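PDB 6R6K: ABC transporter substrate-binding protein from Pseudomonas aeruginosa, which probably binds ferrous iron in the periplasm as the substrate-binding component of an ABC transporter. Local coordinates for residues V173-G178 with L189-V194; I11-Y16 with V60-G65; L160-K165 with N268-V273; K210-L215 with Q238-V243. One frame throughout, in Å; residues are numbered along the deposited sequence. Where two conformers were deposited one is given.

Interaction 1. Residues V173-G178 with L189-V194; sequences VATIGG and LEVTAV. Unlike the reference sequence in segment 173-178: Gly177 (reference His). With EDO (1,2-ethanediol), chain Y.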
# COMPACT_ATOMS: atom_id res chain seq x y z
N VAL A 173 -12.86 4.44 -15.29
CA VAL A 173 -12.89 3.13 -14.65
C VAL A 173 -13.82 3.18 -13.44
O VAL A 173 -14.34 4.24 -13.12
CB VAL A 173 -11.47 2.58 -14.28
CG1 VAL A 173 -10.59 2.38 -15.51
CG2 VAL A 173 -10.77 3.44 -13.21
N ALA A 174 -13.99 2.05 -12.75
CA ALA A 174 -14.75 1.95 -11.51
C ALA A 174 -13.97 1.02 -10.58
O ALA A 174 -13.00 0.37 -11.02
CB ALA A 174 -16.15 1.39 -11.79
N THR A 175 -14.33 1.01 -9.28
CA THR A 175 -13.65 0.15 -8.31
C THR A 175 -14.59 -0.59 -7.38
O THR A 175 -15.72 -0.15 -7.14
CB THR A 175 -12.63 0.93 -7.43
OG1 THR A 175 -13.32 1.70 -6.45
CG2 THR A 175 -11.66 1.77 -8.22
N ILE A 176 -14.09 -1.68 -6.79
CA ILE A 176 -14.75 -2.40 -5.71
C ILE A 176 -13.80 -2.05 -4.57
O ILE A 176 -12.64 -2.46 -4.60
CB ILE A 176 -14.95 -3.93 -5.96
CG1 ILE A 176 -15.93 -4.17 -7.14
CG2 ILE A 176 -15.49 -4.62 -4.70
CD1 ILE A 176 -16.10 -5.63 -7.64
N GLY A 177 -14.25 -1.16 -3.70
CA GLY A 177 -13.45 -0.64 -2.60
C GLY A 177 -12.47 0.46 -3.01
O GLY A 177 -12.28 0.73 -4.19
N GLY A 178 -11.79 1.03 -2.04
CA GLY A 178 -10.84 2.10 -2.31
C GLY A 178 -9.40 1.81 -1.97
O GLY A 178 -8.66 2.74 -1.67
N LEU A 189 -6.39 8.09 -13.49
CA LEU A 189 -7.58 7.30 -13.77
C LEU A 189 -8.76 7.93 -13.05
O LEU A 189 -8.64 8.31 -11.87
CB LEU A 189 -7.40 5.84 -13.36
CG LEU A 189 -6.63 4.95 -14.33
CD1 LEU A 189 -5.12 5.07 -14.12
CD2 LEU A 189 -7.00 3.54 -14.12
N GLU A 190 -9.89 8.08 -13.80
CA GLU A 190 -11.14 8.69 -13.35
C GLU A 190 -12.09 7.61 -12.84
O GLU A 190 -12.61 6.83 -13.63
CB GLU A 190 -11.83 9.50 -14.49
CG GLU A 190 -10.93 10.50 -15.23
CD GLU A 190 -10.38 11.71 -14.49
OE1 GLU A 190 -10.89 12.05 -13.39
OE2 GLU A 190 -9.42 12.33 -15.02
N VAL A 191 -12.31 7.59 -11.52
CA VAL A 191 -13.18 6.61 -10.87
C VAL A 191 -14.66 7.10 -10.93
O VAL A 191 -15.05 8.02 -10.20
CB VAL A 191 -12.69 6.20 -9.44
CG1 VAL A 191 -13.51 5.05 -8.90
CG2 VAL A 191 -11.21 5.82 -9.44
N THR A 192 -15.43 6.49 -11.85
CA THR A 192 -16.85 6.69 -12.17
C THR A 192 -17.76 6.44 -10.96
O THR A 192 -18.67 7.23 -10.70
CB THR A 192 -17.19 5.79 -13.38
OG1 THR A 192 -16.51 6.31 -14.52
CG2 THR A 192 -18.68 5.67 -13.68
N ALA A 193 -17.53 5.31 -10.26
CA ALA A 193 -18.28 4.85 -9.08
C ALA A 193 -17.44 3.89 -8.28
O ALA A 193 -16.52 3.26 -8.81
CB ALA A 193 -19.56 4.16 -9.51
N VAL A 194 -17.75 3.80 -6.98
CA VAL A 194 -17.10 2.86 -6.06
C VAL A 194 -18.18 1.92 -5.51
O VAL A 194 -19.11 2.33 -4.81
CB VAL A 194 -16.16 3.45 -4.97
CG1 VAL A 194 -16.64 4.78 -4.40
CG2 VAL A 194 -15.88 2.44 -3.85
C1 EDO Y . -12.87 0.56 3.28
O1 EDO Y . -13.85 0.55 4.33
C2 EDO Y . -13.31 -0.34 2.08
O2 EDO Y . -12.66 0.10 0.89
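With OG1 of Thr175 set between its backbone N and carbonyl carbon (chi1 75°), the methyl CG2 swings anti to the carbonyl carbon and meets Val191 CG1 at 3.8 Å, the two side chains crossing at about a right angle. The same torsion places OG1 over Val194, 3.6 Å from its CB, while the hydroxyl donates to Gly177 O at 2.7 Å, tying the strand to the turn that follows it. Strands 172-176 and 190-195 run parallel. Val173 N donates to Glu190 O and Val173 O accepts from Thr192 N at 2.8 Å; the hydroxyl of Thr192 adds a weak bond to that same oxygen. Between the Val173-Val191 and Thr175-Val194 bridges the register slips by one residue, a beta bulge, so Thr175 N reaches Ala193 O at 3.2 Å. Val173 CG2 packs on Leu189 CD2 at 3.9 Å. Gly177 replaces the histidine of the reference sequence. The pair belongs to a beta-alpha-beta unit whose connecting helix 181-186 lays Leu184 against Thr175 and Leu189. Strand 222-225 bonds to the other edge of strand 172-176, and helix 260-278 covers Leu189 through Val272 and Ile276.

Interaction 2. Residues I11-Y16 with V60-G65; sequences ITLHPY and VLNGVG. With EDO (1,2-ethanediol), chain K; EDO (1,2-ethanediol), chain Z.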
# COMPACT_ATOMS: atom_id res chain seq x y z
N ILE A 11 10.01 -1.76 11.71
CA ILE A 11 9.10 -1.53 10.59
C ILE A 11 7.80 -2.31 10.81
O ILE A 11 7.76 -3.27 11.57
CB ILE A 11 9.69 -1.70 9.15
CG1 ILE A 11 10.18 -3.16 8.87
CG2 ILE A 11 10.77 -0.66 8.85
CD1 ILE A 11 9.06 -4.14 8.22
N THR A 12 6.74 -1.85 10.16
CA THR A 12 5.43 -2.44 10.36
C THR A 12 4.97 -3.18 9.11
O THR A 12 4.92 -4.40 9.14
CB THR A 12 4.44 -1.36 10.85
OG1 THR A 12 4.34 -0.33 9.84
CG2 THR A 12 4.88 -0.72 12.20
N LEU A 13 4.68 -2.47 8.02
CA LEU A 13 4.19 -3.05 6.78
C LEU A 13 5.33 -3.27 5.82
O LEU A 13 6.33 -2.56 5.89
CB LEU A 13 3.10 -2.15 6.15
CG LEU A 13 1.92 -1.72 7.05
CD1 LEU A 13 1.05 -0.66 6.37
CD2 LEU A 13 1.08 -2.89 7.47
N HIS A 14 5.16 -4.25 4.89
CA HIS A 14 6.15 -4.63 3.88
C HIS A 14 6.74 -3.45 3.12
O HIS A 14 7.97 -3.46 2.98
CB HIS A 14 5.62 -5.71 2.91
CG HIS A 14 5.53 -7.08 3.50
ND1 HIS A 14 4.44 -7.47 4.25
CD2 HIS A 14 6.34 -8.14 3.36
CE1 HIS A 14 4.65 -8.73 4.59
NE2 HIS A 14 5.77 -9.18 4.06
N PRO A 15 5.96 -2.44 2.60
CA PRO A 15 6.61 -1.34 1.85
C PRO A 15 7.69 -0.58 2.63
O PRO A 15 8.70 -0.20 2.05
CB PRO A 15 5.41 -0.45 1.47
CG PRO A 15 4.25 -1.42 1.40
CD PRO A 15 4.49 -2.27 2.59
N TYR A 16 7.50 -0.39 3.93
CA TYR A 16 8.42 0.31 4.81
C TYR A 16 9.74 -0.45 4.99
O TYR A 16 10.78 0.19 5.15
CB TYR A 16 7.75 0.67 6.15
CG TYR A 16 6.54 1.56 5.92
CD1 TYR A 16 6.68 2.94 5.81
CD2 TYR A 16 5.29 1.00 5.63
CE1 TYR A 16 5.59 3.75 5.49
CE2 TYR A 16 4.22 1.79 5.22
CZ TYR A 16 4.37 3.17 5.15
OH TYR A 16 3.28 3.91 4.81
N VAL A 60 9.59 3.00 12.41
CA VAL A 60 8.99 3.74 11.30
C VAL A 60 7.49 3.36 11.23
O VAL A 60 7.14 2.19 11.24
CB VAL A 60 9.72 3.53 9.95
CG1 VAL A 60 8.95 4.18 8.81
CG2 VAL A 60 11.15 4.04 10.01
N LEU A 61 6.62 4.37 11.23
CA LEU A 61 5.18 4.13 11.19
C LEU A 61 4.53 4.67 9.93
O LEU A 61 4.91 5.72 9.43
CB LEU A 61 4.50 4.79 12.42
CG LEU A 61 4.88 4.26 13.82
CD1 LEU A 61 4.38 5.17 14.88
CD2 LEU A 61 4.34 2.85 14.05
N ASN A 62 3.48 3.97 9.45
CA ASN A 62 2.60 4.44 8.39
C ASN A 62 1.81 5.57 9.12
O ASN A 62 1.77 6.70 8.65
CB ASN A 62 1.69 3.28 7.91
CG ASN A 62 0.50 3.72 7.10
OD1 ASN A 62 -0.56 3.99 7.66
ND2 ASN A 62 0.64 3.81 5.77
N GLY A 63 1.32 5.26 10.33
CA GLY A 63 0.67 6.20 11.25
C GLY A 63 -0.60 6.88 10.81
O GLY A 63 -0.99 7.88 11.42
N VAL A 64 -1.29 6.37 9.77
CA VAL A 64 -2.51 7.01 9.27
C VAL A 64 -3.65 5.96 9.12
O VAL A 64 -4.61 6.17 8.36
CB VAL A 64 -2.28 7.91 7.99
CG1 VAL A 64 -1.41 9.13 8.30
CG2 VAL A 64 -1.68 7.12 6.82
N GLY A 65 -3.53 4.88 9.90
CA GLY A 65 -4.50 3.78 9.93
C GLY A 65 -3.99 2.46 9.40
O GLY A 65 -4.74 1.48 9.38
C1 EDO K . 1.20 10.26 11.85
O1 EDO K . 0.18 9.93 12.79
C2 EDO K . 0.63 11.22 10.79
O2 EDO K . 1.59 11.45 9.79
C1 EDO Z . -8.59 2.78 11.18
O1 EDO Z . -7.63 3.74 11.63
C2 EDO Z . -7.90 1.54 10.51
O2 EDO Z . -7.47 1.84 9.18
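This is a buried contact at the carboxyl ends of two neighbouring strands in the parallel sheet that holds strands 7-11 and 58-61, where the chain leaves one strand for helix 14-24 and the other for an Asx turn at Asn62. The phenol of Tyr16, on the first turn of the helix, lies across the Asn62 side chain with ring and amide planes 85° apart. Its hydroxyl, lying slightly out of the Asn62 amide plane, accepts from Asn62 ND2 and is also bonded to Gln122 NE2; ND2 has a second acceptor in Pro110 O. Farther back along the ring, Tyr16 CD1 rests 4.0 Å from Val60 CG1. Thr12 turns its methyl CG2 to Val60 O at 3.8 Å and Leu61 CD2 at 4.1 Å, while its hydroxyl bonds Asp67, whose carboxylate also takes the backbone N of Asn62 and Gly63. Asn62 extends CG anti to its backbone N (chi1 164°), which carries the amide up to the phenol. Its OD1 closes the Asx turn by accepting from Val64 N at 3.3 Å, the donor standing above the carbonyl plane. On the amide's nitrogen side, Asn62 ND2 lies 2.8 Å from Tyr16 OH.

Interaction 3. Residues L160-K165 with N268-V273; sequences LARLNK and NLDTVV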
# COMPACT_ATOMS: atom_id res chain seq x y z
N LEU A 160 3.41 6.18 -16.97
CA LEU A 160 2.76 7.39 -17.47
C LEU A 160 2.95 7.53 -18.98
O LEU A 160 2.00 7.89 -19.68
CB LEU A 160 3.23 8.65 -16.72
CG LEU A 160 2.64 8.90 -15.34
CD1 LEU A 160 3.31 10.06 -14.69
CD2 LEU A 160 1.15 9.16 -15.40
N ALA A 161 4.14 7.14 -19.49
CA ALA A 161 4.45 7.14 -20.93
C ALA A 161 3.60 6.12 -21.70
O ALA A 161 3.17 6.40 -22.82
CB ALA A 161 5.93 6.87 -21.14
N ARG A 162 3.35 4.95 -21.12
CA ARG A 162 2.56 3.87 -21.73
C ARG A 162 1.05 4.19 -21.77
O ARG A 162 0.35 3.75 -22.68
CB ARG A 162 2.83 2.55 -21.01
CG ARG A 162 4.20 1.94 -21.34
CD ARG A 162 4.63 0.91 -20.32
NE ARG A 162 3.82 -0.31 -20.42
CZ ARG A 162 3.72 -1.23 -19.46
NH1 ARG A 162 2.94 -2.29 -19.64
NH2 ARG A 162 4.37 -1.08 -18.31
N LEU A 163 0.57 4.97 -20.78
CA LEU A 163 -0.81 5.44 -20.69
C LEU A 163 -1.04 6.67 -21.59
O LEU A 163 -2.17 6.93 -21.99
CB LEU A 163 -1.20 5.74 -19.22
CG LEU A 163 -1.23 4.53 -18.26
CD1 LEU A 163 -1.41 4.96 -16.81
CD2 LEU A 163 -2.30 3.53 -18.66
N ASN A 164 0.04 7.38 -21.96
CA ASN A 164 -0.01 8.55 -22.85
C ASN A 164 -0.50 8.15 -24.23
O ASN A 164 -1.10 8.97 -24.92
CB ASN A 164 1.37 9.20 -22.98
CG ASN A 164 1.72 10.28 -21.98
OD1 ASN A 164 1.15 10.43 -20.88
ND2 ASN A 164 2.74 11.06 -22.32
N LYS A 165 -0.24 6.89 -24.64
CA LYS A 165 -0.65 6.31 -25.92
C LYS A 165 -2.18 6.13 -26.03
O LYS A 165 -2.74 6.18 -27.13
CB LYS A 165 0.03 4.93 -26.10
CG LYS A 165 1.56 4.97 -26.17
CD LYS A 165 2.18 3.64 -25.73
CE LYS A 165 3.20 3.11 -26.71
NZ LYS A 165 2.56 2.38 -27.84
N ASN A 268 1.95 -3.98 -10.71
CA ASN A 268 0.67 -3.30 -10.51
C ASN A 268 0.47 -2.31 -11.61
O ASN A 268 -0.61 -2.24 -12.18
CB ASN A 268 0.65 -2.57 -9.15
CG ASN A 268 0.41 -3.47 -7.98
OD1 ASN A 268 -0.09 -4.58 -8.09
ND2 ASN A 268 0.68 -2.96 -6.80
N LEU A 269 1.51 -1.55 -11.93
CA LEU A 269 1.47 -0.58 -13.03
C LEU A 269 1.35 -1.27 -14.40
O LEU A 269 0.74 -0.70 -15.30
CB LEU A 269 2.63 0.39 -12.96
CG LEU A 269 2.79 1.16 -11.64
CD1 LEU A 269 4.09 1.93 -11.61
CD2 LEU A 269 1.61 2.03 -11.34
N ASP A 270 1.85 -2.52 -14.53
CA ASP A 270 1.72 -3.35 -15.75
C ASP A 270 0.27 -3.73 -15.94
O ASP A 270 -0.20 -3.73 -17.07
CB ASP A 270 2.55 -4.65 -15.65
CG ASP A 270 4.01 -4.54 -16.06
OD1 ASP A 270 4.38 -3.53 -16.71
OD2 ASP A 270 4.79 -5.47 -15.73
N THR A 271 -0.43 -4.07 -14.83
CA THR A 271 -1.85 -4.45 -14.85
C THR A 271 -2.72 -3.25 -15.23
O THR A 271 -3.56 -3.40 -16.10
CB THR A 271 -2.28 -5.10 -13.54
OG1 THR A 271 -1.36 -6.14 -13.23
CG2 THR A 271 -3.70 -5.69 -13.61
N VAL A 272 -2.49 -2.07 -14.60
CA VAL A 272 -3.24 -0.84 -14.88
C VAL A 272 -3.08 -0.47 -16.37
O VAL A 272 -4.09 -0.20 -17.03
CB VAL A 272 -2.84 0.31 -13.91
CG1 VAL A 272 -3.39 1.66 -14.38
CG2 VAL A 272 -3.30 0.01 -12.49
N VAL A 273 -1.84 -0.50 -16.90
CA VAL A 273 -1.54 -0.20 -18.29
C VAL A 273 -2.25 -1.20 -19.22
O VAL A 273 -2.98 -0.77 -20.13
CB VAL A 273 -0.02 -0.07 -18.55
CG1 VAL A 273 0.30 -0.03 -20.04
CG2 VAL A 273 0.55 1.16 -17.85
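Arg162 and Asp270 form a salt bridge between two nearly parallel helices, 138-164 and 260-278, whose segment axes run 6° apart in direction and 10.1 Å from each other. The bridge rests on one hydrogen bond: Arg162 NH2 donates to Asp270 OD1 at 2.9 Å with an N-H...O angle of 159°. OD1 lies at the guanidinium edge, near its plane, and is met nearly along its C-O axis, although the carboxylate plane is turned 66° from that of the guanidinium. The same NH2 has a second, long and weak ion pair with Asp158 one turn earlier on its own helix, so two acidic groups would probably steady the positive charge. A bend at chi3 carries the guanidinium across Val273, whose CG1 sits over one of its faces, 3.5 Å from NH1. The charged group is therefore held by an acid at its edge and by a methyl over its face.

Other polar side chains of helix 260-278 find partners outside the contact: Asn268 OD1 accepts from the backbone N of Ser249, and Thr271 OG1 is bonded to Arg267 O, one turn back on the same helix. Beside the polar end the packing is apolar, with Leu163 also touching Phe171. Val273 bridges the two halves of the contact: while CG1 covers the guanidinium, its other methyl, CG2, lies 3.8 Å from Leu163 CD2.

Interaction 4. Residues K210-L215 with Q238-V243; sequences KTIDQL and QRESGV. With EDO (1,2-ethanediol), chain P.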
# COMPACT_ATOMS: atom_id res chain seq x y z
N LYS A 210 -25.92 -9.01 -6.20
CA LYS A 210 -25.92 -7.59 -5.89
C LYS A 210 -24.73 -6.86 -6.51
O LYS A 210 -24.91 -5.77 -7.05
CB LYS A 210 -26.03 -7.33 -4.37
CG LYS A 210 -26.65 -5.96 -4.08
CD LYS A 210 -26.46 -5.47 -2.66
CE LYS A 210 -27.01 -4.08 -2.49
NZ LYS A 210 -26.74 -3.54 -1.13
N THR A 211 -23.52 -7.48 -6.45
CA THR A 211 -22.30 -6.95 -7.04
C THR A 211 -22.45 -6.86 -8.57
O THR A 211 -22.16 -5.82 -9.14
CB THR A 211 -21.08 -7.77 -6.56
OG1 THR A 211 -20.98 -7.67 -5.14
CG2 THR A 211 -19.77 -7.32 -7.20
N ILE A 212 -22.92 -7.95 -9.23
CA ILE A 212 -23.15 -8.04 -10.68
C ILE A 212 -24.20 -6.99 -11.13
O ILE A 212 -24.00 -6.33 -12.15
CB ILE A 212 -23.47 -9.53 -11.11
CG1 ILE A 212 -22.19 -10.41 -11.00
CG2 ILE A 212 -24.06 -9.62 -12.52
CD1 ILE A 212 -22.39 -11.93 -11.08
N ASP A 213 -25.27 -6.80 -10.33
CA ASP A 213 -26.32 -5.80 -10.58
C ASP A 213 -25.76 -4.37 -10.56
O ASP A 213 -26.14 -3.55 -11.39
CB ASP A 213 -27.47 -5.93 -9.57
CG ASP A 213 -28.36 -7.13 -9.77
OD1 ASP A 213 -28.52 -7.56 -10.94
OD2 ASP A 213 -28.92 -7.63 -8.77
N GLN A 214 -24.84 -4.09 -9.62
CA GLN A 214 -24.21 -2.77 -9.48
C GLN A 214 -23.24 -2.50 -10.64
O GLN A 214 -23.08 -1.35 -11.06
CB GLN A 214 -23.48 -2.67 -8.13
CG GLN A 214 -24.39 -2.54 -6.92
CD GLN A 214 -23.59 -2.45 -5.64
OE1 GLN A 214 -23.25 -1.37 -5.17
NE2 GLN A 214 -23.25 -3.60 -5.05
N LEU A 215 -22.61 -3.56 -11.14
CA LEU A 215 -21.63 -3.53 -12.21
C LEU A 215 -22.24 -3.35 -13.59
O LEU A 215 -21.74 -2.52 -14.35
CB LEU A 215 -20.76 -4.79 -12.13
CG LEU A 215 -19.33 -4.63 -11.56
CD1 LEU A 215 -19.29 -3.82 -10.29
CD2 LEU A 215 -18.73 -5.98 -11.29
N GLN A 238 -17.71 -11.29 -15.17
CA GLN A 238 -17.41 -10.82 -16.53
C GLN A 238 -18.48 -11.24 -17.55
O GLN A 238 -18.97 -10.38 -18.29
CB GLN A 238 -15.99 -11.24 -16.96
CG GLN A 238 -14.91 -10.57 -16.08
CD GLN A 238 -13.48 -10.94 -16.34
OE1 GLN A 238 -12.57 -10.25 -15.91
NE2 GLN A 238 -13.22 -12.03 -17.04
N ARG A 239 -18.91 -12.52 -17.55
CA ARG A 239 -19.94 -13.03 -18.43
C ARG A 239 -21.32 -12.40 -18.14
O ARG A 239 -22.09 -12.14 -19.07
CB ARG A 239 -19.99 -14.58 -18.37
CG ARG A 239 -21.31 -15.24 -18.80
CD ARG A 239 -21.35 -16.78 -18.77
NE ARG A 239 -20.65 -17.34 -17.60
CZ ARG A 239 -21.20 -17.52 -16.40
NH1 ARG A 239 -22.48 -17.21 -16.20
NH2 ARG A 239 -20.49 -18.03 -15.41
N GLU A 240 -21.65 -12.16 -16.86
CA GLU A 240 -22.97 -11.64 -16.52
C GLU A 240 -23.08 -10.11 -16.58
O GLU A 240 -24.18 -9.60 -16.81
CB GLU A 240 -23.45 -12.17 -15.16
CG GLU A 240 -23.81 -13.66 -15.19
CD GLU A 240 -24.52 -14.20 -13.96
OE1 GLU A 240 -24.85 -13.41 -13.06
OE2 GLU A 240 -24.75 -15.43 -13.92
N SER A 241 -21.97 -9.37 -16.39
CA SER A 241 -22.03 -7.91 -16.41
C SER A 241 -21.26 -7.23 -17.57
O SER A 241 -21.39 -6.02 -17.74
CB SER A 241 -21.59 -7.34 -15.06
OG SER A 241 -20.21 -7.54 -14.84
N GLY A 242 -20.47 -7.99 -18.33
CA GLY A 242 -19.68 -7.46 -19.45
C GLY A 242 -18.47 -6.60 -19.10
O GLY A 242 -17.85 -6.01 -20.00
N VAL A 243 -18.16 -6.47 -17.80
CA VAL A 243 -17.01 -5.69 -17.30
C VAL A 243 -15.81 -6.67 -17.24
O VAL A 243 -16.00 -7.88 -17.34
CB VAL A 243 -17.26 -5.05 -15.89
CG1 VAL A 243 -18.51 -4.18 -15.80
CG2 VAL A 243 -17.20 -6.09 -14.77
C1 EDO P . -25.11 -14.96 -9.02
O1 EDO P . -26.10 -14.60 -8.09
C2 EDO P . -25.74 -14.98 -10.42
O2 EDO P . -24.99 -15.85 -11.26
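Leu215 and Val243 meet at about a right angle, with Leu215 CD2 3.8 Å from Val243 CG2. The CB of Leu215 lies 3.9 Å from Ser241 OG, and Ser241 CB approaches the carbonyl oxygen of Ile212 at the same separation. Ile212 lies against Glu240: its branch methyl CG2, anti to the backbone N (chi1 -71° for CG1), touches Glu240 CB at 3.7 Å, and CD1 comes within 3.5 Å of OE1. No hydrogen bond crosses between the two segments, so the join rests on van der Waals packing.

One step out, Ser241 OG is bonded to Ile237 O of its own helix, while its CB, set by the backbone, points toward Ile212 and Leu215. Glu240 OE2 takes a hydrogen bond from a 1,2-ethanediol, probably from the crystallisation liquor. Gly242, with positive phi, ends helix 231-241, its N bonded to Gln238 O at 2.8 Å, and the chain then turns to bring Val243 against Leu215. The contact packs helix 205-216 on the end of helix 231-241, the helices before and after strand 222-225, in the alpha/beta lobe built on parallel strands 190-195, 172-176, 222-225 and 244-247. Ile237 extends the apolar surface, and Leu215 also touches Val195 of strand 190-195.

How the interactions relate
Interaction 2 comes first along the chain and belongs to one parallel four-stranded sheet; interactions 1 and 4 belong to, or pack beside, the other, which has the same 2-1-3-4 strand order. Interaction 3 closes a long loop in which interactions 1 and 4 are both nested. Interaction 1 lies centrally among the later three: Leu189 CD1 touches Val272 CG1 of interaction 3 at 3.8 Å, and Ile176 CD1 touches Thr211 CG2 of interaction 4 at 4.1 Å. The centres of interactions 2 and 4 are about 35 Å apart. This two-sheet layout, with long helix 138-164 leading into the second sheet, is consistent with a two-lobed metal-binding protein of this family.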